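Local structure of protein with a SET domain within carboxy region (Cryptosporidium parvum, 4LDG) at residues 231-236 against 244-249; 136-141 against 162-167; 173-178 against 201-206; 192-197 against 207-212; 221-226 against 259-264. The protein probably acts as a histone H4 lysine methyltransferase through the SET domain in its carboxy-terminal region, the part present in this chain. All coordinates share one frame; numbering follows the deposited sequence. Where two conformers were deposited one is given.

From the N terminus, interaction 2 comes first: it closes the 136-167 loop and joins the segment after helix 121-134 to the sheet edge strand 163-166. Interaction 3 closes the loop 173-206 and interaction 4 the shorter loop 192-212; they cross, since 192-197 lies between the segments of interaction 3 and 201-206 between those of interaction 4, and both involve the sheet 170-172, 202-207, 194-199. Interaction 5 then bridges residues 221-264, with the hairpin of interaction 1 nested inside. Interactions 1 and 2 meet in one sheet, Phe245 being probably hydrogen-bonded through the backbone to Val164 and Leu165. Phe259 of interaction 5 packs on Thr232 and Phe245 of interaction 1.

Interaction 1: residues 231-236 against 244-249; sequences ITKVLM and FFVSKR
Ile231 pairs with Val246 and Lys233 with Phe244 in antiparallel hydrogen-bonded pairs around the non-hydrogen-bonded pair Thr232-Phe245, and the strand axes, 4.6 Å apart at their closest and at 130°, show marked twist. Four backbone bonds hold the register; the straightest, Ile231 N to Val246 O at 3.0 Å, has an angle at hydrogen of 167°. On the face carrying Ile231, Lys233, Phe244 and Val246, Lys233 CB sits over the Phe244 ring, 4.0 Å from its centroid, in a CH-pi contact. That ring reaches along the neighbouring strand because its CG lies between the backbone N and the carbonyl carbon (chi1 63°), which also brings CE2 to 3.8 Å from Leu235 CG. Ile231 splits its branches, CG1 meeting Val246 CG2 at 3.7 Å and CG2 touching Lys248 CG at 3.6 Å. On the other face Thr232 and Phe245 run side by side in the same direction, with Thr232 CG2 3.4 Å from Phe245 CE1. Helix 121-134 packs against the Phe244 face through Tyr128 and Ile132, strand 163-166 adds its backbone to the far side of 240-247, and Phe259 meets Phe245 edge-to-face.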
# COMPACT_ATOMS: atom_id res chain seq x y z
N ILE A 231 -2.84 -2.82 8.96
CA ILE A 231 -1.76 -3.65 9.46
C ILE A 231 -0.87 -4.09 8.30
O ILE A 231 -1.26 -3.99 7.15
CB ILE A 231 -2.27 -4.92 10.15
CG1 ILE A 231 -3.16 -5.74 9.21
CG2 ILE A 231 -3.05 -4.57 11.40
CD1 ILE A 231 -3.52 -7.11 9.79
N THR A 232 0.30 -4.62 8.60
CA THR A 232 1.22 -5.06 7.55
C THR A 232 1.22 -6.57 7.36
O THR A 232 0.84 -7.34 8.23
CB THR A 232 2.65 -4.58 7.84
OG1 THR A 232 2.97 -4.87 9.19
CG2 THR A 232 2.77 -3.09 7.60
N LYS A 233 1.64 -6.95 6.17
CA LYS A 233 1.83 -8.33 5.79
C LYS A 233 3.02 -8.36 4.86
O LYS A 233 3.42 -7.33 4.34
CB LYS A 233 0.57 -8.88 5.11
CG LYS A 233 -0.48 -9.24 6.13
CD LYS A 233 -1.72 -9.82 5.49
CE LYS A 233 -2.79 -10.19 6.53
NZ LYS A 233 -2.27 -10.70 7.83
N VAL A 234 3.62 -9.52 4.70
CA VAL A 234 4.75 -9.69 3.79
C VAL A 234 4.47 -10.89 2.89
O VAL A 234 3.95 -11.88 3.35
CB VAL A 234 6.09 -9.90 4.54
CG1 VAL A 234 7.20 -10.25 3.55
CG2 VAL A 234 6.49 -8.65 5.28
N LEU A 235 4.80 -10.75 1.61
CA LEU A 235 4.89 -11.86 0.69
C LEU A 235 6.30 -11.94 0.18
O LEU A 235 6.87 -10.92 -0.27
CB LEU A 235 3.98 -11.67 -0.52
CG LEU A 235 2.46 -11.79 -0.34
CD1 LEU A 235 1.77 -11.77 -1.70
CD2 LEU A 235 2.05 -13.03 0.45
N MET A 236 6.86 -13.14 0.21
CA MET A 236 8.12 -13.40 -0.44
C MET A 236 7.81 -13.68 -1.90
O MET A 236 7.09 -14.61 -2.18
CB MET A 236 8.83 -14.61 0.18
CG MET A 236 9.07 -14.45 1.67
SD MET A 236 10.11 -13.04 2.12
CE MET A 236 11.66 -13.57 1.41
N PHE A 244 3.45 -4.79 2.66
CA PHE A 244 2.24 -4.07 2.27
C PHE A 244 1.24 -3.96 3.39
O PHE A 244 1.27 -4.74 4.39
CB PHE A 244 1.57 -4.70 1.02
CG PHE A 244 1.07 -6.13 1.20
CD1 PHE A 244 -0.27 -6.40 1.41
CD2 PHE A 244 1.94 -7.19 1.16
CE1 PHE A 244 -0.72 -7.71 1.59
CE2 PHE A 244 1.51 -8.50 1.34
CZ PHE A 244 0.18 -8.76 1.55
N PHE A 245 0.34 -2.99 3.21
CA PHE A 245 -0.72 -2.72 4.16
C PHE A 245 -2.02 -3.35 3.69
O PHE A 245 -2.32 -3.36 2.50
CB PHE A 245 -0.93 -1.23 4.25
CG PHE A 245 0.19 -0.50 4.91
CD1 PHE A 245 0.46 -0.70 6.24
CD2 PHE A 245 0.95 0.43 4.21
CE1 PHE A 245 1.45 0.01 6.87
CE2 PHE A 245 1.95 1.13 4.82
CZ PHE A 245 2.20 0.92 6.15
N VAL A 246 -2.77 -3.91 4.63
CA VAL A 246 -4.16 -4.29 4.38
C VAL A 246 -5.02 -3.67 5.45
O VAL A 246 -4.55 -3.40 6.54
CB VAL A 246 -4.36 -5.81 4.35
CG1 VAL A 246 -3.50 -6.43 3.26
CG2 VAL A 246 -4.02 -6.44 5.67
N SER A 247 -6.29 -3.42 5.13
CA SER A 247 -7.19 -2.78 6.07
C SER A 247 -7.65 -3.75 7.15
O SER A 247 -7.85 -4.92 6.88
CB SER A 247 -8.41 -2.25 5.32
OG SER A 247 -9.05 -3.32 4.63
N LYS A 248 -7.84 -3.25 8.36
CA LYS A 248 -8.32 -4.07 9.46
C LYS A 248 -9.83 -4.11 9.49
O LYS A 248 -10.43 -4.92 10.19
CB LYS A 248 -7.90 -3.48 10.79
CG LYS A 248 -6.41 -3.29 10.95
CD LYS A 248 -6.14 -2.79 12.36
CE LYS A 248 -6.64 -3.78 13.38
NZ LYS A 248 -5.89 -3.55 14.62
N ARG A 249 -10.45 -3.20 8.75
CA ARG A 249 -11.89 -3.08 8.73
C ARG A 249 -12.25 -2.18 7.56
O ARG A 249 -11.38 -1.65 6.88
CB ARG A 249 -12.36 -2.46 10.05
CG ARG A 249 -11.65 -1.16 10.38
CD ARG A 249 -12.46 -0.32 11.34
NE ARG A 249 -11.75 0.90 11.75
CZ ARG A 249 -11.75 2.07 11.09
NH1 ARG A 249 -12.44 2.25 9.97
NH2 ARG A 249 -11.06 3.08 11.59

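Interaction 2: residues 136-141 against 162-167; sequences IHSCTL and DFVLEY
Asp162 reaches Ser138 through a water that donates to both Asp162 OD2 and Ser138 OG, the latter at 2.7 Å. At Phe163 the contact becomes direct. Its carbonyl oxygen accepts from Ser138 OG at 2.8 Å, the hydroxyl lying 23° from the carbonyl plane. Its ring, with CG anti to the backbone N (chi1 -172°), swings to the carbonyl of Ile136, whose O is 3.3 Å from CE2, while His137 CA lies near the ring plane at its edge. Val164 follows with its oxygen turned to the same serine: Ser138 N donates to it at 2.9 Å, in the carbonyl plane and on a lone pair. Ser138 thus uses both its N-H and its hydroxyl to grip two successive carbonyls, and with the water its OG has a donor and an acceptor partner, a satisfied arrangement for a buried hydroxyl. The Val164 oxygen also lies against His137 CB, 3.3 Å away. Leu165 divides its methyls: CD2 touches His137 CB at 4.0 Å, and CD1 meets Thr140 CG2 tip to tip at 4.2 Å. The two chains run about 80° apart, so the contact is a crossing of a loop with an edge strand. Helix 15-36 borders His137 and Thr140, helix 121-134 touches Ile136 and Phe163, and strand 240-247 pairs with the other side of 163-166.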
# COMPACT_ATOMS: atom_id res chain seq x y z
N ILE A 136 -1.79 -2.82 -8.35
CA ILE A 136 -3.15 -2.50 -7.94
C ILE A 136 -3.06 -1.95 -6.51
O ILE A 136 -2.33 -2.51 -5.70
CB ILE A 136 -4.06 -3.74 -7.87
CG1 ILE A 136 -3.92 -4.61 -9.11
CG2 ILE A 136 -5.51 -3.33 -7.66
CD1 ILE A 136 -4.54 -4.02 -10.33
N HIS A 137 -3.79 -0.88 -6.21
CA HIS A 137 -3.85 -0.35 -4.83
C HIS A 137 -5.19 0.25 -4.53
O HIS A 137 -5.99 0.52 -5.43
CB HIS A 137 -2.74 0.68 -4.56
CG HIS A 137 -2.50 1.61 -5.69
ND1 HIS A 137 -1.38 1.53 -6.50
CD2 HIS A 137 -3.25 2.63 -6.18
CE1 HIS A 137 -1.45 2.46 -7.44
NE2 HIS A 137 -2.57 3.14 -7.27
N SER A 138 -5.46 0.45 -3.25
CA SER A 138 -6.66 1.18 -2.85
C SER A 138 -6.48 2.60 -3.32
O SER A 138 -5.35 3.04 -3.57
CB SER A 138 -6.86 1.13 -1.33
OG SER A 138 -7.31 -0.17 -0.94
N CYS A 139 -7.59 3.30 -3.49
CA CYS A 139 -7.57 4.71 -3.89
C CYS A 139 -7.31 5.53 -2.61
O CYS A 139 -8.07 5.46 -1.64
CB CYS A 139 -8.91 5.05 -4.54
SG CYS A 139 -9.19 6.80 -4.91
N THR A 140 -6.16 6.21 -2.58
CA THR A 140 -5.83 7.12 -1.49
C THR A 140 -5.54 8.54 -1.98
O THR A 140 -5.33 8.76 -3.17
CB THR A 140 -4.57 6.66 -0.74
OG1 THR A 140 -3.45 6.77 -1.61
CG2 THR A 140 -4.71 5.24 -0.24
N LEU A 141 -5.53 9.49 -1.04
CA LEU A 141 -5.11 10.87 -1.30
C LEU A 141 -4.26 11.41 -0.15
O LEU A 141 -4.39 10.96 1.00
CB LEU A 141 -6.33 11.77 -1.46
CG LEU A 141 -7.25 11.32 -2.57
CD1 LEU A 141 -8.55 12.08 -2.47
CD2 LEU A 141 -6.60 11.55 -3.92
N ASP A 162 -8.90 -5.59 2.13
CA ASP A 162 -8.37 -5.10 0.87
C ASP A 162 -6.88 -4.86 1.01
O ASP A 162 -6.38 -4.57 2.13
CB ASP A 162 -9.02 -3.79 0.42
CG ASP A 162 -10.39 -3.98 -0.22
OD1 ASP A 162 -10.89 -5.14 -0.35
OD2 ASP A 162 -10.98 -2.93 -0.61
N PHE A 163 -6.19 -5.07 -0.10
CA PHE A 163 -4.83 -4.57 -0.32
C PHE A 163 -4.92 -3.05 -0.29
O PHE A 163 -5.70 -2.47 -1.04
CB PHE A 163 -4.29 -5.04 -1.68
CG PHE A 163 -2.83 -4.72 -1.90
CD1 PHE A 163 -1.84 -5.61 -1.49
CD2 PHE A 163 -2.44 -3.54 -2.54
CE1 PHE A 163 -0.49 -5.31 -1.68
CE2 PHE A 163 -1.10 -3.23 -2.73
CZ PHE A 163 -0.12 -4.11 -2.29
N VAL A 164 -4.12 -2.39 0.56
CA VAL A 164 -4.15 -0.92 0.58
C VAL A 164 -3.02 -0.32 -0.28
O VAL A 164 -3.27 0.30 -1.33
CB VAL A 164 -4.18 -0.41 2.03
CG1 VAL A 164 -4.17 1.11 2.10
CG2 VAL A 164 -5.43 -0.94 2.72
N LEU A 165 -1.78 -0.55 0.14
CA LEU A 165 -0.62 0.03 -0.54
C LEU A 165 0.57 -0.82 -0.22
O LEU A 165 0.62 -1.44 0.87
CB LEU A 165 -0.31 1.43 0.01
CG LEU A 165 -1.23 2.60 -0.30
CD1 LEU A 165 -0.88 3.77 0.62
CD2 LEU A 165 -1.14 3.03 -1.77
N GLU A 166 1.56 -0.82 -1.09
CA GLU A 166 2.81 -1.48 -0.76
C GLU A 166 3.64 -0.46 -0.02
O GLU A 166 3.59 0.71 -0.35
CB GLU A 166 3.54 -1.99 -2.00
CG GLU A 166 4.85 -2.70 -1.67
CD GLU A 166 5.62 -3.21 -2.87
OE1 GLU A 166 5.11 -3.13 -4.01
OE2 GLU A 166 6.75 -3.70 -2.67
N TYR A 167 4.41 -0.90 0.98
CA TYR A 167 5.40 -0.03 1.58
C TYR A 167 6.66 -0.13 0.73
O TYR A 167 7.48 -1.02 0.90
CB TYR A 167 5.68 -0.44 3.02
CG TYR A 167 6.39 0.63 3.83
CD1 TYR A 167 5.65 1.55 4.57
CD2 TYR A 167 7.77 0.75 3.83
CE1 TYR A 167 6.27 2.54 5.30
CE2 TYR A 167 8.40 1.76 4.57
CZ TYR A 167 7.63 2.64 5.30
OH TYR A 167 8.19 3.63 6.06
O HOH W 1 -9.79 -0.65 -1.90

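Interaction 3: residues 173-178 against 201-206; sequences TQLNEA and DKNYCI
Thr173, Leu175 and Ala178 lie against Lys202-Cys205 within a split beta-alpha-beta unit of the SET domain: strands 170-172 and 194-199 run parallel, the antiparallel strand 202-207 lies between them, and helix 175-187 makes the crossover. The contact joins the start of that helix to the central strand. Gln174 is at the N-cap position, and its carbonyl oxygen takes a weak bond from Glu177 N. Just before it, the Thr173 carbonyl oxygen lies 3.0 Å from Lys202 NZ; the lysine is extended as far as CE and bent at its last torsion (chi4 -50°), which turns the amino group to the threonine, where NZ also approaches CB at 3.5 Å. Thr173 CG2 comes to the edge of the Tyr204 ring, near its plane, 3.9 Å from CE1. Leu175 crosses Asn203 at about a right angle, CD1 resting 3.7 Å from the asparagine CB, while the Asn203 OD1 is used by Lys198 of the adjacent strand. Further along the helix, Ala178 packs on Cys205, which points into the same interface, with Ala178 CB and Cys205 CB 4.0 Å apart.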
# COMPACT_ATOMS: atom_id res chain seq x y z
N THR A 173 19.41 -5.38 3.02
CA THR A 173 19.54 -6.74 3.53
C THR A 173 20.69 -6.85 4.55
O THR A 173 20.68 -7.76 5.36
CB THR A 173 19.68 -7.76 2.37
OG1 THR A 173 20.75 -7.38 1.50
CG2 THR A 173 18.41 -7.78 1.52
N GLN A 174 21.66 -5.93 4.48
CA GLN A 174 22.75 -5.85 5.47
C GLN A 174 22.40 -4.76 6.50
O GLN A 174 22.36 -3.57 6.17
CB GLN A 174 24.09 -5.54 4.76
CG GLN A 174 24.75 -6.75 4.09
N LEU A 175 22.13 -5.16 7.74
CA LEU A 175 21.66 -4.22 8.77
C LEU A 175 22.71 -3.20 9.23
O LEU A 175 22.33 -2.13 9.71
CB LEU A 175 21.11 -4.96 9.99
CG LEU A 175 19.68 -5.51 9.95
CD1 LEU A 175 19.24 -5.88 11.37
CD2 LEU A 175 18.68 -4.53 9.32
N ASN A 176 24.00 -3.50 9.09
CA ASN A 176 25.00 -2.46 9.34
C ASN A 176 24.91 -1.28 8.35
O ASN A 176 25.20 -0.13 8.73
CB ASN A 176 26.43 -3.03 9.44
CG ASN A 176 26.83 -3.88 8.23
OD1 ASN A 176 26.10 -4.80 7.82
ND2 ASN A 176 28.01 -3.61 7.67
N GLU A 177 24.48 -1.53 7.10
CA GLU A 177 24.20 -0.44 6.13
C GLU A 177 23.03 0.43 6.59
O GLU A 177 23.08 1.65 6.46
CB GLU A 177 23.85 -0.95 4.74
CG GLU A 177 25.01 -1.53 3.94
CD GLU A 177 24.57 -2.12 2.59
OE1 GLU A 177 23.37 -1.95 2.19
OE2 GLU A 177 25.44 -2.74 1.92
N ALA A 178 21.99 -0.21 7.13
CA ALA A 178 20.79 0.48 7.59
C ALA A 178 21.07 1.40 8.78
O ALA A 178 20.67 2.56 8.80
CB ALA A 178 19.70 -0.51 7.93
N ASP A 201 12.61 -15.59 8.54
CA ASP A 201 13.72 -15.74 9.51
C ASP A 201 14.93 -14.82 9.24
O ASP A 201 16.04 -15.10 9.72
CB ASP A 201 14.15 -17.22 9.63
N LYS A 202 14.71 -13.73 8.51
CA LYS A 202 15.77 -12.77 8.19
C LYS A 202 15.34 -11.33 8.54
O LYS A 202 14.16 -11.00 8.49
CB LYS A 202 16.12 -12.89 6.71
CG LYS A 202 17.30 -12.04 6.24
CD LYS A 202 17.68 -12.38 4.80
CE LYS A 202 19.04 -11.81 4.40
NZ LYS A 202 19.21 -10.35 4.71
N ASN A 203 16.30 -10.49 8.92
CA ASN A 203 16.04 -9.11 9.25
C ASN A 203 16.23 -8.23 8.04
O ASN A 203 17.22 -8.35 7.34
CB ASN A 203 16.96 -8.62 10.36
CG ASN A 203 16.73 -9.33 11.67
OD1 ASN A 203 15.58 -9.59 12.07
ND2 ASN A 203 17.80 -9.67 12.35
N TYR A 204 15.26 -7.35 7.80
CA TYR A 204 15.33 -6.45 6.66
C TYR A 204 15.04 -5.02 7.12
O TYR A 204 14.56 -4.78 8.23
CB TYR A 204 14.31 -6.84 5.59
CG TYR A 204 14.49 -8.21 4.91
CD1 TYR A 204 15.21 -8.34 3.74
CD2 TYR A 204 13.88 -9.34 5.42
CE1 TYR A 204 15.35 -9.57 3.09
CE2 TYR A 204 14.01 -10.58 4.79
CZ TYR A 204 14.74 -10.69 3.63
OH TYR A 204 14.86 -11.92 3.00
N CYS A 205 15.36 -4.08 6.25
CA CYS A 205 14.93 -2.73 6.43
C CYS A 205 14.51 -2.16 5.08
O CYS A 205 15.22 -2.34 4.10
CB CYS A 205 16.05 -1.89 7.03
SG CYS A 205 15.51 -0.19 7.35
N ILE A 206 13.36 -1.50 5.03
CA ILE A 206 12.99 -0.75 3.85
C ILE A 206 13.19 0.72 4.13
O ILE A 206 12.52 1.29 5.01
CB ILE A 206 11.56 -1.03 3.40
CG1 ILE A 206 11.46 -2.45 2.82
CG2 ILE A 206 11.16 -0.06 2.29
CD1 ILE A 206 10.07 -3.04 2.85

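Interaction 4: residues 192-197 against 207-212; sequences CYMYYF and DATEEC
Tyr193 and Thr209 meet backbone to side chain: Tyr193 N donates to Thr209 OG1 at 3.1 Å, with an angle at hydrogen of 154°. The threonine can face this amide because OG1 is anti to its own carbonyl carbon, beside the backbone N (chi1 -58°), and from there it also passes its hydroxyl hydrogen to Asp207 OD1 at 2.7 Å. Thr209 OG1 therefore accepts from the residue just before strand 194-199 and donates within its own loop, linking the two. Asp207 OD1 takes two bonds that come from different directions: the hydroxyl uses the syn lone pair, whereas Thr209 N, at 2.9 Å, approaches 43° out of the carboxylate plane. The latter closes an Asx turn that bends the chain as it leaves strand 202-207. Two donors on one oxygen, with Tyr185 OH bonded to OD2, hold the carboxylate rotation and probably favour its charged form. Met194 lies obliquely across this aspartate, its CG 3.5 Å from OD1, as the two residues form an antiparallel non-hydrogen-bonded pair. Beside them Ala208 N donates to Tyr193 O at 2.8 Å, and Tyr193 CB packs on Ala208 CB at 4.3 Å. The Tyr193 ring itself continues past the loop to a cation-pi contact with Arg219. The whole contact closes the end of the sheet where 194-199 meets 202-207: helix 175-187 packs over the Asp207 side through Leu181 and Tyr185, and strand 170-172 flanks 202-207 on its other edge.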
# COMPACT_ATOMS: atom_id res chain seq x y z
N CYS A 192 13.47 10.45 8.41
CA CYS A 192 13.92 9.13 8.11
C CYS A 192 12.72 8.21 8.11
O CYS A 192 12.06 8.03 9.14
CB CYS A 192 14.97 8.77 9.15
SG CYS A 192 15.31 7.04 9.32
N TYR A 193 12.39 7.68 6.94
CA TYR A 193 11.24 6.83 6.78
C TYR A 193 11.77 5.42 6.54
O TYR A 193 11.81 4.95 5.41
CB TYR A 193 10.40 7.27 5.57
CG TYR A 193 9.71 8.63 5.67
CD1 TYR A 193 8.37 8.73 5.97
CD2 TYR A 193 10.40 9.81 5.40
CE1 TYR A 193 7.72 9.95 6.03
CE2 TYR A 193 9.76 11.05 5.47
CZ TYR A 193 8.42 11.11 5.78
OH TYR A 193 7.77 12.32 5.84
N MET A 194 12.20 4.77 7.61
CA MET A 194 12.78 3.45 7.50
C MET A 194 11.92 2.49 8.27
O MET A 194 11.39 2.82 9.34
CB MET A 194 14.21 3.42 8.03
CG MET A 194 15.16 4.33 7.28
SD MET A 194 16.89 4.26 7.81
CE MET A 194 17.40 2.63 7.35
N TYR A 195 11.78 1.29 7.72
CA TYR A 195 10.96 0.28 8.33
C TYR A 195 11.75 -1.02 8.48
O TYR A 195 11.96 -1.76 7.50
CB TYR A 195 9.70 0.07 7.50
CG TYR A 195 8.66 -0.71 8.22
CD1 TYR A 195 7.55 -0.08 8.73
CD2 TYR A 195 8.80 -2.06 8.44
CE1 TYR A 195 6.60 -0.79 9.43
CE2 TYR A 195 7.85 -2.78 9.13
CZ TYR A 195 6.76 -2.14 9.64
OH TYR A 195 5.79 -2.83 10.34
N TYR A 196 12.19 -1.28 9.70
CA TYR A 196 12.81 -2.56 10.10
C TYR A 196 11.73 -3.59 10.38
O TYR A 196 10.78 -3.28 11.10
CB TYR A 196 13.67 -2.42 11.37
CG TYR A 196 14.92 -1.54 11.21
CD1 TYR A 196 16.10 -2.04 10.65
CD2 TYR A 196 14.91 -0.21 11.60
CE1 TYR A 196 17.22 -1.25 10.49
CE2 TYR A 196 16.05 0.58 11.45
CZ TYR A 196 17.21 0.06 10.89
OH TYR A 196 18.34 0.84 10.74
N PHE A 197 11.91 -4.80 9.85
CA PHE A 197 11.04 -5.95 10.07
C PHE A 197 11.80 -7.27 9.89
O PHE A 197 12.91 -7.32 9.33
CB PHE A 197 9.82 -5.95 9.12
CG PHE A 197 10.17 -6.05 7.65
CD1 PHE A 197 9.99 -7.24 6.95
CD2 PHE A 197 10.64 -4.95 6.96
CE1 PHE A 197 10.29 -7.33 5.61
CE2 PHE A 197 10.98 -5.03 5.62
CZ PHE A 197 10.79 -6.22 4.94
N ASP A 207 14.12 1.32 3.39
CA ASP A 207 14.40 2.74 3.48
C ASP A 207 13.61 3.50 2.41
O ASP A 207 14.00 3.48 1.26
CB ASP A 207 15.90 3.03 3.31
CG ASP A 207 16.22 4.49 3.51
OD1 ASP A 207 15.29 5.22 3.89
OD2 ASP A 207 17.38 4.93 3.26
N ALA A 208 12.55 4.19 2.82
CA ALA A 208 11.76 5.05 1.92
C ALA A 208 12.04 6.56 2.11
O ALA A 208 11.22 7.41 1.74
CB ALA A 208 10.27 4.75 2.11
N THR A 209 13.21 6.90 2.65
CA THR A 209 13.56 8.30 2.95
C THR A 209 13.66 9.17 1.71
O THR A 209 13.06 10.24 1.68
CB THR A 209 14.86 8.41 3.76
OG1 THR A 209 14.73 7.65 4.96
CG2 THR A 209 15.19 9.85 4.10
N GLU A 210 14.36 8.72 0.66
CA GLU A 210 14.44 9.53 -0.55
C GLU A 210 13.02 9.83 -1.05
O GLU A 210 12.12 8.99 -1.00
CB GLU A 210 15.30 8.85 -1.64
CG GLU A 210 16.71 8.40 -1.22
CD GLU A 210 17.53 9.43 -0.46
OE1 GLU A 210 17.08 10.59 -0.29
OE2 GLU A 210 18.66 9.09 -0.03
N GLU A 211 12.82 11.06 -1.51
CA GLU A 211 11.51 11.52 -1.96
C GLU A 211 11.37 11.14 -3.42
O GLU A 211 11.48 11.99 -4.31
CB GLU A 211 11.37 13.03 -1.76
N CYS A 212 11.12 9.85 -3.66
CA CYS A 212 10.94 9.33 -5.00
C CYS A 212 9.46 9.04 -5.23
O CYS A 212 8.86 8.28 -4.47
CB CYS A 212 11.74 8.05 -5.18
SG CYS A 212 13.52 8.28 -4.95

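Interaction 5: residues 221-226 against 259-264; sequences INHSRK and FDYGDN
His223 and Tyr261 are joined by a bond from Tyr261 N to His223 ND1 at 3.1 Å, with the amide in the imidazole plane. The histidine lies in the sequence Asn-His-Ser and the tyrosine in Phe-Asp-Tyr-Gly, sequence motifs of SET domains, consistent with the pseudoknot in which the two segments come together in this family. Next to it, a short parallel bridge pairs backbones: Phe259 N donates to Asn222 O at 3.2 Å, and Ser224 N donates to Phe259 O at 2.9 Å, this donor standing 52° above the carbonyl plane. The Tyr261 hydroxyl gives its hydrogen to Ile221 O at 2.5 Å, unusually short, so the exact length is doubtful. Its ring is turned edge-on to the Ile221 and Asn222 carbonyls, while Phe259 CD2 lies over the centre of one of its faces. Asp260 OD1 accepts from Gly262 N at 2.8 Å, an Asx turn inside a type I beta turn. Polar side chains nearby are satisfied elsewhere: Asn222 ND2 by Glu256 and the Arg150 carbonyl, Ser224 OG by Asn227 N. Accepting at ND1 fixes the turn of the imidazole, and four bonds, linking successive residues 221-224 to Phe259 and Tyr261, fix how the two segments are set against each other.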
# COMPACT_ATOMS: atom_id res chain seq x y z
N ILE A 221 2.07 7.47 5.93
CA ILE A 221 1.00 7.16 6.83
C ILE A 221 1.38 7.46 8.29
O ILE A 221 2.42 7.00 8.80
CB ILE A 221 0.54 5.71 6.61
CG1 ILE A 221 -0.15 5.61 5.24
CG2 ILE A 221 -0.41 5.28 7.69
CD1 ILE A 221 -0.26 4.22 4.69
N ASN A 222 0.54 8.23 8.95
CA ASN A 222 0.77 8.56 10.36
C ASN A 222 0.54 7.40 11.31
O ASN A 222 -0.05 6.36 10.97
CB ASN A 222 -0.10 9.75 10.78
CG ASN A 222 0.30 11.01 10.07
OD1 ASN A 222 1.47 11.32 9.92
ND2 ASN A 222 -0.68 11.72 9.57
N HIS A 223 1.01 7.61 12.53
CA HIS A 223 1.07 6.59 13.53
C HIS A 223 -0.06 6.70 14.52
O HIS A 223 -0.41 7.80 14.93
CB HIS A 223 2.38 6.72 14.29
CG HIS A 223 2.43 5.90 15.53
ND1 HIS A 223 2.58 4.54 15.51
CD2 HIS A 223 2.31 6.25 16.84
CE1 HIS A 223 2.57 4.07 16.74
NE2 HIS A 223 2.41 5.09 17.57
N SER A 224 -0.62 5.56 14.91
CA SER A 224 -1.52 5.47 16.04
C SER A 224 -1.56 4.08 16.68
O SER A 224 -1.83 3.07 16.01
CB SER A 224 -2.93 5.87 15.65
OG SER A 224 -3.79 5.52 16.72
N ARG A 225 -1.29 4.02 17.98
CA ARG A 225 -1.44 2.76 18.73
C ARG A 225 -2.89 2.49 19.16
O ARG A 225 -3.29 1.34 19.29
CB ARG A 225 -0.53 2.71 19.96
CG ARG A 225 -0.51 1.30 20.59
CD ARG A 225 0.70 1.05 21.46
NE ARG A 225 0.48 1.49 22.84
CZ ARG A 225 0.23 0.69 23.88
NH1 ARG A 225 0.19 -0.64 23.73
NH2 ARG A 225 0.03 1.21 25.09
N LYS A 226 -3.65 3.54 19.39
CA LYS A 226 -4.99 3.40 19.89
C LYS A 226 -5.98 3.16 18.76
O LYS A 226 -6.94 2.44 18.94
CB LYS A 226 -5.41 4.65 20.68
CG LYS A 226 -6.83 4.57 21.22
CD LYS A 226 -7.17 5.67 22.22
CE LYS A 226 -8.53 5.41 22.85
NZ LYS A 226 -8.82 6.39 23.94
N PHE A 259 -1.65 3.58 11.20
CA PHE A 259 -0.90 2.39 11.40
C PHE A 259 -0.15 2.47 12.73
O PHE A 259 0.41 3.51 13.07
CB PHE A 259 0.12 2.26 10.25
CG PHE A 259 0.99 1.06 10.37
CD1 PHE A 259 0.45 -0.21 10.37
CD2 PHE A 259 2.36 1.20 10.51
CE1 PHE A 259 1.27 -1.33 10.52
CE2 PHE A 259 3.17 0.10 10.63
CZ PHE A 259 2.64 -1.17 10.63
N ASP A 260 -0.14 1.37 13.47
CA ASP A 260 0.64 1.27 14.69
C ASP A 260 2.03 0.82 14.32
O ASP A 260 2.25 -0.35 14.06
CB ASP A 260 0.01 0.26 15.64
CG ASP A 260 0.81 0.10 16.93
OD1 ASP A 260 1.86 0.74 17.05
OD2 ASP A 260 0.39 -0.67 17.82
N TYR A 261 2.97 1.75 14.25
CA TYR A 261 4.35 1.43 13.93
C TYR A 261 5.13 0.76 15.06
O TYR A 261 6.32 0.51 14.88
CB TYR A 261 5.11 2.66 13.51
CG TYR A 261 4.75 3.26 12.16
CD1 TYR A 261 5.51 2.99 11.03
CD2 TYR A 261 3.68 4.13 12.02
CE1 TYR A 261 5.21 3.56 9.80
CE2 TYR A 261 3.38 4.70 10.81
CZ TYR A 261 4.16 4.41 9.69
OH TYR A 261 3.86 4.96 8.46
N GLY A 262 4.51 0.46 16.19
CA GLY A 262 5.24 -0.10 17.34
C GLY A 262 5.18 -1.61 17.52
O GLY A 262 5.77 -2.15 18.46
N ASP A 263 4.49 -2.31 16.63
CA ASP A 263 4.34 -3.75 16.81
C ASP A 263 5.70 -4.42 16.58
O ASP A 263 6.24 -4.39 15.47
CB ASP A 263 3.28 -4.31 15.86
CG ASP A 263 2.77 -5.67 16.28
OD1 ASP A 263 3.56 -6.47 16.84
OD2 ASP A 263 1.58 -5.94 16.05
N ASN A 264 6.27 -5.00 17.65
CA ASN A 264 7.60 -5.63 17.60
C ASN A 264 7.61 -7.11 17.15
O ASN A 264 8.68 -7.70 17.04
CB ASN A 264 8.29 -5.51 18.97